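PDB 3P43: putative uncharacterized protein from Methanosarcina barkeri str. Fusaro, which is probably a manganese-dependent phosphoesterase of the LigD 3'-phosphoesterase DNA repair family, acting on the 3' ends of nucleic acid strands. Local coordinates for residues P64-E75 against G144-S152; R113-S121 against I130-Y138. All coordinates share one frame; numbering follows the deposited sequence. Where two conformers were deposited one is given.

Overall arrangement
Both contacts belong to one curled, all-antiparallel sheet, the beta barrel of the phosphoesterase domain, and their centres lie about 10 Å apart. Across the sheet the strands run in the order 70-80, 145-149, 130-135 and 117-123, so the two interactions are the first and third pairings of this row, and the C-terminal strand 145-149 makes the one between them, with Leu146 N 2.7 Å from Ile134 O. Along the chain, interaction 2 is a local hairpin nested within the long loop that interaction 1 closes. The manganese ion, bound by His37, His43 and Asp45, lies about 12 Å from the side chain of Ala73, so interaction 1 is wall packing outside the metal site.

Interaction 1 (P64-E75 against G144-S152); sequences PKDAGTRRLAIE and GWLFFKKAS
Ala73 CB packs 3.9 Å from Phe147 CB and also meets Trp145 CB, forming the apolar centre on the buried face of two antiparallel strands. Phe147 has CG anti to the backbone N (chi1 -179°), which carries its ring toward Pro64, and Phe147 CE2 meets Pro64 CD at 4.1 Å; Phe46 packs on the same ring. The strands are joined by two hydrogen-bonded pairs, Arg71 with Phe147 and Ala73 with Trp145; in the first, Arg71 N reaches Phe147 O at 2.8 Å, nearly straight at 168°. On the other face, Arg70 bends at chi2 and sets its guanidinium, tilted, over the face of the Phe148 ring, CZ 4.7 Å from the centroid, a cation-pi contact with the planes inclined by 50°. At the end of strand 145-149, one water accepts from Lys149 N at 2.7 Å and lies within hydrogen-bonding distance of Asp66 O and Thr69 O, while a second bridges Gly68 N and Lys149 O. The extended Lys149 chain passes alongside Asp66 to place NZ 3.2 Å from Lys65 O; Asp66 OD1 stays 4.2 Å from NZ, beyond a salt bridge. Direct backbone bonds thus pair the strands, whereas water and a lysine ammonium join loop 64-69 to Lys149.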
loop_
_atom_site.group_PDB
_atom_site.type_symbol
_atom_site.label_atom_id
_atom_site.label_comp_id
_atom_site.label_asym_id
_atom_site.label_seq_id
_atom_site.Cartn_x
_atom_site.Cartn_y
_atom_site.Cartn_z
ATOM N N PRO A 64 -3.392 8.357 -3.785
ATOM C CA PRO A 64 -3.631 9.478 -4.700
ATOM C C PRO A 64 -3.490 9.045 -6.158
ATOM O O PRO A 64 -2.499 8.414 -6.521
ATOM C CB PRO A 64 -2.530 10.477 -4.317
ATOM C CG PRO A 64 -1.416 9.616 -3.805
ATOM C CD PRO A 64 -2.071 8.428 -3.134
ATOM N N LYS A 65 -4.477 9.381 -6.982
ATOM C CA LYS A 65 -4.452 9.002 -8.391
ATOM C C LYS A 65 -3.632 9.975 -9.230
ATOM O O LYS A 65 -3.204 9.647 -10.336
ATOM C CB LYS A 65 -5.873 8.901 -8.952
ATOM C CG LYS A 65 -6.750 7.857 -8.269
ATOM C CD LYS A 65 -8.140 7.860 -8.874
ATOM C CE LYS A 65 -9.101 7.020 -8.056
ATOM N NZ LYS A 65 -10.479 7.031 -8.628
ATOM N N ASP A 66 -3.421 11.174 -8.697
ATOM C CA ASP A 66 -2.661 12.210 -9.390
ATOM C C ASP A 66 -1.590 12.796 -8.480
ATOM O O ASP A 66 -1.749 12.817 -7.263
ATOM C CB ASP A 66 -3.596 13.335 -9.849
ATOM C CG ASP A 66 -4.529 12.906 -10.962
ATOM O OD1 ASP A 66 -4.151 12.012 -11.751
ATOM O OD2 ASP A 66 -5.639 13.471 -11.052
ATOM N N ALA A 67 -0.506 13.285 -9.078
ATOM C CA ALA A 67 0.534 13.971 -8.323
ATOM C C ALA A 67 -0.052 15.193 -7.624
ATOM O O ALA A 67 -1.184 15.593 -7.908
ATOM C CB ALA A 67 1.674 14.383 -9.244
ATOM N N GLY A 68 0.719 15.775 -6.709
ATOM C CA GLY A 68 0.283 16.948 -5.969
ATOM C C GLY A 68 -0.207 16.644 -4.565
ATOM O O GLY A 68 -0.096 17.477 -3.668
ATOM N N THR A 69 -0.745 15.446 -4.372
ATOM C CA THR A 69 -1.305 15.052 -3.082
ATOM C C THR A 69 -0.383 14.101 -2.313
ATOM O O THR A 69 0.067 13.094 -2.858
ATOM C CB THR A 69 -2.667 14.359 -3.268
ATOM O OG1 THR A 69 -3.545 15.224 -4.000
ATOM C CG2 THR A 69 -3.285 14.016 -1.919
ATOM N N ARG A 70 -0.114 14.419 -1.047
ATOM C CA ARG A 70 0.714 13.561 -0.199
ATOM C C ARG A 70 -0.158 12.835 0.814
ATOM O O ARG A 70 -1.029 13.441 1.434
ATOM C CB ARG A 70 1.774 14.372 0.558
ATOM C CG ARG A 70 2.365 15.560 -0.188
ATOM C CD ARG A 70 3.052 15.143 -1.473
ATOM N NE ARG A 70 3.945 16.187 -1.970
ATOM C CZ ARG A 70 4.290 16.322 -3.245
ATOM N NH1 ARG A 70 3.806 15.487 -4.150
ATOM N NH2 ARG A 70 5.110 17.296 -3.615
ATOM N N ARG A 71 0.080 11.537 0.982
ATOM C CA ARG A 71 -0.633 10.743 1.978
ATOM C C ARG A 71 0.300 10.196 3.050
ATOM O O ARG A 71 1.483 9.977 2.799
ATOM C CB ARG A 71 -1.363 9.573 1.313
ATOM C CG ARG A 71 -2.427 9.979 0.322
ATOM C CD ARG A 71 -3.659 10.500 1.027
ATOM N NE ARG A 71 -4.820 10.466 0.145
ATOM C CZ ARG A 71 -5.534 11.531 -0.193
ATOM N NH1 ARG A 71 -5.213 12.724 0.291
ATOM N NH2 ARG A 71 -6.574 11.401 -1.007
ATOM N N LEU A 72 -0.239 9.976 4.245
ATOM C CA LEU A 72 0.465 9.222 5.277
ATOM C C LEU A 72 0.337 7.729 4.986
ATOM O O LEU A 72 -0.746 7.243 4.659
ATOM C CB LEU A 72 -0.118 9.520 6.660
ATOM C CG LEU A 72 0.292 8.560 7.781
ATOM C CD1 LEU A 72 1.773 8.710 8.121
ATOM C CD2 LEU A 72 -0.573 8.755 9.024
ATOM N N ALA A 73 1.442 7.003 5.089
ATOM C CA ALA A 73 1.411 5.551 4.946
ATOM C C ALA A 73 2.119 4.920 6.130
ATOM O O ALA A 73 3.287 5.200 6.379
ATOM C CB ALA A 73 2.055 5.124 3.647
ATOM N N ILE A 74 1.400 4.081 6.866
ATOM C CA ILE A 74 1.941 3.438 8.055
ATOM C C ILE A 74 2.279 1.984 7.769
ATOM O O ILE A 74 1.392 1.192 7.463
ATOM C CB ILE A 74 0.929 3.477 9.219
ATOM C CG1 ILE A 74 0.336 4.880 9.359
ATOM C CG2 ILE A 74 1.590 3.027 10.521
ATOM C CD1 ILE A 74 -0.847 4.957 10.316
ATOM N N GLU A 75 3.559 1.631 7.863
ATOM C CA GLU A 75 3.981 0.254 7.653
ATOM C C GLU A 75 3.235 -0.696 8.586
ATOM O O GLU A 75 3.126 -0.450 9.791
ATOM C CB GLU A 75 5.491 0.114 7.856
ATOM C CG GLU A 75 5.992 -1.324 7.788
ATOM C CD GLU A 75 7.501 -1.432 7.940
ATOM O OE1 GLU A 75 8.227 -0.803 7.145
ATOM O OE2 GLU A 75 7.958 -2.155 8.851
ATOM N N GLY A 144 6.417 6.766 10.115
ATOM C CA GLY A 144 5.532 6.660 8.971
ATOM C C GLY A 144 6.199 7.032 7.664
ATOM O O GLY A 144 7.336 7.507 7.638
ATOM N N TRP A 145 5.482 6.820 6.568
ATOM C CA TRP A 145 6.016 7.098 5.245
ATOM C C TRP A 145 5.192 8.149 4.537
ATOM O O TRP A 145 3.958 8.143 4.619
ATOM C CB TRP A 145 6.006 5.833 4.396
ATOM C CG TRP A 145 6.844 4.722 4.924
ATOM C CD1 TRP A 145 6.653 4.030 6.084
ATOM C CD2 TRP A 145 7.995 4.149 4.297
ATOM N NE1 TRP A 145 7.616 3.065 6.220
ATOM C CE2 TRP A 145 8.454 3.116 5.137
ATOM C CE3 TRP A 145 8.684 4.409 3.107
ATOM C CZ2 TRP A 145 9.577 2.343 4.829
ATOM C CZ3 TRP A 145 9.797 3.644 2.803
ATOM C CH2 TRP A 145 10.232 2.622 3.662
ATOM N N LEU A 146 5.872 9.047 3.837
ATOM C CA LEU A 146 5.205 9.990 2.944
ATOM C C LEU A 146 4.931 9.297 1.612
ATOM O O LEU A 146 5.851 8.806 0.962
ATOM C CB LEU A 146 6.087 11.210 2.706
ATOM C CG LEU A 146 5.398 12.349 1.964
ATOM C CD1 LEU A 146 4.466 13.042 2.924
ATOM C CD2 LEU A 146 6.422 13.324 1.414
ATOM N N PHE A 147 3.667 9.274 1.200
ATOM C CA PHE A 147 3.248 8.507 0.033
ATOM C C PHE A 147 2.657 9.422 -1.046
ATOM O O PHE A 147 1.705 10.150 -0.788
ATOM C CB PHE A 147 2.214 7.468 0.482
ATOM C CG PHE A 147 1.708 6.571 -0.614
ATOM C CD1 PHE A 147 2.526 6.200 -1.671
ATOM C CD2 PHE A 147 0.419 6.066 -0.564
ATOM C CE1 PHE A 147 2.059 5.361 -2.667
ATOM C CE2 PHE A 147 -0.058 5.227 -1.558
ATOM C CZ PHE A 147 0.764 4.875 -2.613
ATOM N N PHE A 148 3.211 9.388 -2.253
ATOM C CA PHE A 148 2.699 10.246 -3.319
ATOM C C PHE A 148 3.041 9.771 -4.729
ATOM O O PHE A 148 3.952 8.973 -4.930
ATOM C CB PHE A 148 3.179 11.695 -3.126
ATOM C CG PHE A 148 4.677 11.854 -3.149
ATOM C CD1 PHE A 148 5.336 12.175 -4.322
ATOM C CD2 PHE A 148 5.422 11.693 -1.990
ATOM C CE1 PHE A 148 6.715 12.329 -4.346
ATOM C CE2 PHE A 148 6.800 11.847 -2.003
ATOM C CZ PHE A 148 7.447 12.164 -3.185
ATOM N N LYS A 149 2.297 10.287 -5.703
ATOM C CA LYS A 149 2.571 10.028 -7.108
ATOM C C LYS A 149 3.530 11.088 -7.637
ATOM O O LYS A 149 3.313 12.279 -7.437
ATOM C CB LYS A 149 1.278 10.049 -7.922
ATOM C CG LYS A 149 1.493 9.753 -9.398
ATOM C CD LYS A 149 0.199 9.811 -10.185
ATOM C CE LYS A 149 0.469 9.626 -11.671
ATOM N NZ LYS A 149 -0.796 9.587 -12.444
ATOM N N LYS A 150 4.591 10.651 -8.311
ATOM C CA LYS A 150 5.595 11.577 -8.838
ATOM C C LYS A 150 5.001 12.518 -9.888
ATOM O O LYS A 150 4.202 12.106 -10.733
ATOM C CB LYS A 150 6.790 10.810 -9.410
ATOM C CG LYS A 150 8.130 11.212 -8.819
ATOM C CD LYS A 150 9.221 10.238 -9.219
ATOM C CE LYS A 150 10.568 10.627 -8.629
ATOM N NZ LYS A 150 11.101 11.872 -9.247
ATOM N N ALA A 151 5.400 13.782 -9.823
ATOM C CA ALA A 151 4.876 14.819 -10.704
ATOM C C ALA A 151 5.106 14.484 -12.168
ATOM O O ALA A 151 4.312 14.859 -13.028
ATOM C CB ALA A 151 5.496 16.173 -10.364
ATOM N N SER A 152 6.199 13.780 -12.443
ATOM C CA SER A 152 6.526 13.342 -13.799
ATOM C C SER A 152 5.823 14.161 -14.885
ATOM O O SER A 152 6.408 15.077 -15.464
ATOM C CB SER A 152 6.203 11.853 -13.968
ATOM O OG SER A 152 6.951 11.056 -13.063
ATOM O OXT SER A 152 4.654 13.932 -15.210
HETATM O O HOH W 1 0.489 12.331 -5.421
HETATM O O HOH W 2 3.222 14.605 -6.505
#

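Interaction 2 (R113-S121 against I130-Y138); sequences REEREIVVS and IYVLIRTKY
Arg116 crosses Arg135 at about a right angle, at the end of the pairing between strands 117-123 and 130-135. From Arg116 CB, 4.2 Å from Arg135 CB, the chain goes on to CG, which sits 3.6 Å from Arg135 NE. CD then passes near Arg135 O, and a bend at chi3 (-40°) turns the guanidinium back so that Arg116 NH1 donates to Arg135 O at 2.7 Å, with the acceptor in the guanidinium plane. At the tip, Arg116 NH2 lies 3.4 Å from Lys137 CE, whose aliphatic chain covers one guanidinium face. Arg135 N in turn donates to Arg116 O, so this pair is held through both backbone and side chain. With an alanine at Arg116 the side-chain bond to Arg135 O is gone, and the Lys137 methylenes would probably be left without the flat group they cover. Arg135 also forms a salt bridge with Glu115, NH1 to OE2 at 3.1 Å, approaching from above the carboxylate plane. Farther along, Val119 CG1 touches Ile130 CG2 at 3.5 Å, while Ile118 and Leu133 pair on the opposite face of the sheet, where Phe46 packs on Leu133. Backbone bonds between Ile118 and Leu133 and between Val120 and Tyr131, with strand axes at 163°, define an antiparallel beta hairpin; the type I turn Glu114-Glu117 links it to strand 98-114, continuing the up-and-down meander in the barrel wall.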
loop_
_atom_site.group_PDB
_atom_site.type_symbol
_atom_site.label_atom_id
_atom_site.label_comp_id
_atom_site.label_asym_id
_atom_site.label_seq_id
_atom_site.Cartn_x
_atom_site.Cartn_y
_atom_site.Cartn_z
ATOM N N ARG A 113 14.948 1.006 -4.196
ATOM C CA ARG A 113 14.571 0.597 -2.850
ATOM C C ARG A 113 15.738 0.706 -1.900
ATOM O O ARG A 113 16.813 0.153 -2.142
ATOM C CB ARG A 113 14.016 -0.828 -2.805
ATOM C CG ARG A 113 13.824 -1.319 -1.376
ATOM C CD ARG A 113 12.851 -2.477 -1.266
ATOM N NE ARG A 113 12.594 -2.810 0.134
ATOM C CZ ARG A 113 12.327 -4.034 0.581
ATOM N NH1 ARG A 113 12.283 -5.055 -0.260
ATOM N NH2 ARG A 113 12.116 -4.238 1.876
ATOM N N GLU A 114 15.511 1.422 -0.810
ATOM C CA GLU A 114 16.496 1.567 0.241
ATOM C C GLU A 114 15.732 1.537 1.549
ATOM O O GLU A 114 14.505 1.539 1.545
ATOM C CB GLU A 114 17.275 2.877 0.066
ATOM C CG GLU A 114 18.211 2.861 -1.139
ATOM C CD GLU A 114 18.816 4.222 -1.460
ATOM O OE1 GLU A 114 18.364 5.240 -0.884
ATOM O OE2 GLU A 114 19.743 4.264 -2.302
ATOM N N GLU A 115 16.449 1.487 2.665
ATOM C CA GLU A 115 15.806 1.397 3.969
ATOM C C GLU A 115 14.679 2.431 4.137
ATOM O O GLU A 115 13.584 2.098 4.603
ATOM C CB GLU A 115 16.849 1.529 5.085
ATOM C CG GLU A 115 16.287 1.604 6.499
ATOM C CD GLU A 115 15.653 0.306 6.977
ATOM O OE1 GLU A 115 15.624 -0.679 6.207
ATOM O OE2 GLU A 115 15.181 0.277 8.138
ATOM N N ARG A 116 14.938 3.672 3.733
ATOM C CA ARG A 116 13.975 4.755 3.940
ATOM C C ARG A 116 13.283 5.264 2.680
ATOM O O ARG A 116 12.654 6.322 2.704
ATOM C CB ARG A 116 14.644 5.948 4.625
ATOM C CG ARG A 116 14.860 5.794 6.118
ATOM C CD ARG A 116 15.139 7.155 6.745
ATOM N NE ARG A 116 15.995 7.968 5.891
ATOM C CZ ARG A 116 15.571 8.977 5.137
ATOM N NH1 ARG A 116 14.290 9.325 5.139
ATOM N NH2 ARG A 116 16.439 9.651 4.391
ATOM N N GLU A 117 13.389 4.532 1.581
ATOM C CA GLU A 117 12.821 5.026 0.339
ATOM C C GLU A 117 12.493 3.911 -0.630
ATOM O O GLU A 117 13.272 2.973 -0.803
ATOM C CB GLU A 117 13.750 6.050 -0.319
ATOM C CG GLU A 117 13.146 6.726 -1.546
ATOM C CD GLU A 117 14.067 7.779 -2.159
ATOM O OE1 GLU A 117 15.203 7.951 -1.664
ATOM O OE2 GLU A 117 13.652 8.433 -3.139
ATOM N N ILE A 118 11.318 4.021 -1.244
ATOM C CA ILE A 118 10.871 3.080 -2.257
ATOM C C ILE A 118 10.232 3.844 -3.408
ATOM O O ILE A 118 9.366 4.695 -3.196
ATOM C CB ILE A 118 9.881 2.053 -1.680
ATOM C CG1 ILE A 118 10.565 1.236 -0.577
ATOM C CG2 ILE A 118 9.355 1.145 -2.778
ATOM C CD1 ILE A 118 9.696 0.174 0.058
ATOM N N VAL A 119 10.681 3.557 -4.624
ATOM C CA VAL A 119 10.117 4.180 -5.812
ATOM C C VAL A 119 9.699 3.085 -6.781
ATOM O O VAL A 119 10.495 2.214 -7.120
ATOM C CB VAL A 119 11.128 5.106 -6.506
ATOM C CG1 VAL A 119 10.458 5.852 -7.667
ATOM C CG2 VAL A 119 11.728 6.083 -5.509
ATOM N N VAL A 120 8.450 3.129 -7.223
ATOM C CA VAL A 120 7.908 2.077 -8.078
ATOM C C VAL A 120 7.071 2.644 -9.222
ATOM O O VAL A 120 6.456 3.697 -9.089
ATOM C CB VAL A 120 7.028 1.112 -7.271
ATOM C CG1 VAL A 120 7.844 0.419 -6.213
ATOM C CG2 VAL A 120 5.860 1.870 -6.639
ATOM N N SER A 121 7.057 1.946 -10.351
ATOM C CA SER A 121 6.162 2.317 -11.436
ATOM C C SER A 121 4.964 1.373 -11.437
ATOM O O SER A 121 5.104 0.180 -11.699
ATOM C CB SER A 121 6.882 2.269 -12.780
ATOM O OG SER A 121 6.012 2.665 -13.818
ATOM N N ILE A 130 4.640 6.579 -11.703
ATOM C CA ILE A 130 5.627 6.474 -10.642
ATOM C C ILE A 130 5.106 6.975 -9.303
ATOM O O ILE A 130 4.585 8.081 -9.199
ATOM C CB ILE A 130 6.941 7.184 -11.014
ATOM C CG1 ILE A 130 7.418 6.719 -12.395
ATOM C CG2 ILE A 130 8.010 6.912 -9.960
ATOM C CD1 ILE A 130 8.581 7.520 -12.939
ATOM N N TYR A 131 5.250 6.133 -8.287
ATOM C CA TYR A 131 4.840 6.451 -6.929
ATOM C C TYR A 131 6.036 6.349 -5.995
ATOM O O TYR A 131 6.941 5.553 -6.234
ATOM C CB TYR A 131 3.726 5.504 -6.479
ATOM C CG TYR A 131 2.383 5.880 -7.039
ATOM C CD1 TYR A 131 1.406 6.437 -6.229
ATOM C CD2 TYR A 131 2.097 5.703 -8.390
ATOM C CE1 TYR A 131 0.176 6.799 -6.742
ATOM C CE2 TYR A 131 0.865 6.058 -8.913
ATOM C CZ TYR A 131 -0.088 6.612 -8.085
ATOM O OH TYR A 131 -1.314 6.975 -8.587
ATOM N N VAL A 132 6.035 7.157 -4.938
ATOM C CA VAL A 132 7.171 7.235 -4.026
ATOM C C VAL A 132 6.741 7.048 -2.574
ATOM O O VAL A 132 5.738 7.610 -2.132
ATOM C CB VAL A 132 7.923 8.595 -4.173
ATOM C CG1 VAL A 132 9.193 8.623 -3.316
ATOM C CG2 VAL A 132 8.272 8.862 -5.631
ATOM N N LEU A 133 7.498 6.233 -1.846
ATOM C CA LEU A 133 7.344 6.102 -0.401
ATOM C C LEU A 133 8.645 6.519 0.283
ATOM O O LEU A 133 9.705 5.948 0.010
ATOM C CB LEU A 133 6.992 4.662 -0.023
ATOM C CG LEU A 133 5.583 4.188 -0.405
ATOM C CD1 LEU A 133 5.506 2.675 -0.422
ATOM C CD2 LEU A 133 4.548 4.766 0.538
ATOM N N ILE A 134 8.567 7.520 1.158
ATOM C CA ILE A 134 9.744 7.999 1.886
ATOM C C ILE A 134 9.489 7.943 3.381
ATOM O O ILE A 134 8.547 8.559 3.873
ATOM C CB ILE A 134 10.101 9.452 1.508
ATOM C CG1 ILE A 134 10.236 9.599 -0.007
ATOM C CG2 ILE A 134 11.392 9.889 2.191
ATOM C CD1 ILE A 134 10.651 10.989 -0.436
ATOM N N ARG A 135 10.323 7.208 4.107
ATOM C CA ARG A 135 10.113 7.062 5.541
ATOM C C ARG A 135 10.679 8.267 6.270
ATOM O O ARG A 135 11.873 8.541 6.182
ATOM C CB ARG A 135 10.748 5.779 6.077
ATOM C CG ARG A 135 10.346 5.478 7.519
ATOM C CD ARG A 135 10.971 4.187 8.024
ATOM N NE ARG A 135 12.392 4.344 8.317
ATOM C CZ ARG A 135 13.208 3.335 8.604
ATOM N NH1 ARG A 135 12.743 2.094 8.621
ATOM N NH2 ARG A 135 14.492 3.564 8.861
ATOM N N THR A 136 9.816 8.989 6.976
ATOM C CA THR A 136 10.243 10.155 7.733
ATOM C C THR A 136 11.355 9.788 8.720
ATOM O O THR A 136 11.355 8.692 9.283
ATOM C CB THR A 136 9.065 10.802 8.495
ATOM O OG1 THR A 136 9.516 12.004 9.137
ATOM C CG2 THR A 136 8.511 9.849 9.547
ATOM N N LYS A 137 12.306 10.700 8.907
ATOM C CA LYS A 137 13.374 10.503 9.884
ATOM C C LYS A 137 12.922 10.933 11.273
ATOM O O LYS A 137 13.632 10.729 12.256
ATOM C CB LYS A 137 14.620 11.314 9.513
ATOM C CG LYS A 137 15.239 11.017 8.155
ATOM C CD LYS A 137 16.731 11.364 8.171
ATOM C CE LYS A 137 17.227 11.910 6.836
ATOM N NZ LYS A 137 17.204 13.406 6.796
ATOM N N TYR A 138 11.743 11.543 11.348
ATOM C CA TYR A 138 11.288 12.156 12.586
ATOM C C TYR A 138 10.479 11.212 13.480
ATOM O O TYR A 138 9.722 10.375 12.993
ATOM C CB TYR A 138 10.480 13.420 12.284
ATOM C CG TYR A 138 10.041 14.152 13.523
ATOM C CD1 TYR A 138 10.955 14.876 14.282
ATOM C CD2 TYR A 138 8.719 14.115 13.943
ATOM C CE1 TYR A 138 10.562 15.545 15.421
ATOM C CE2 TYR A 138 8.316 14.779 15.082
ATOM C CZ TYR A 138 9.241 15.493 15.818
ATOM O OH TYR A 138 8.845 16.160 16.955
#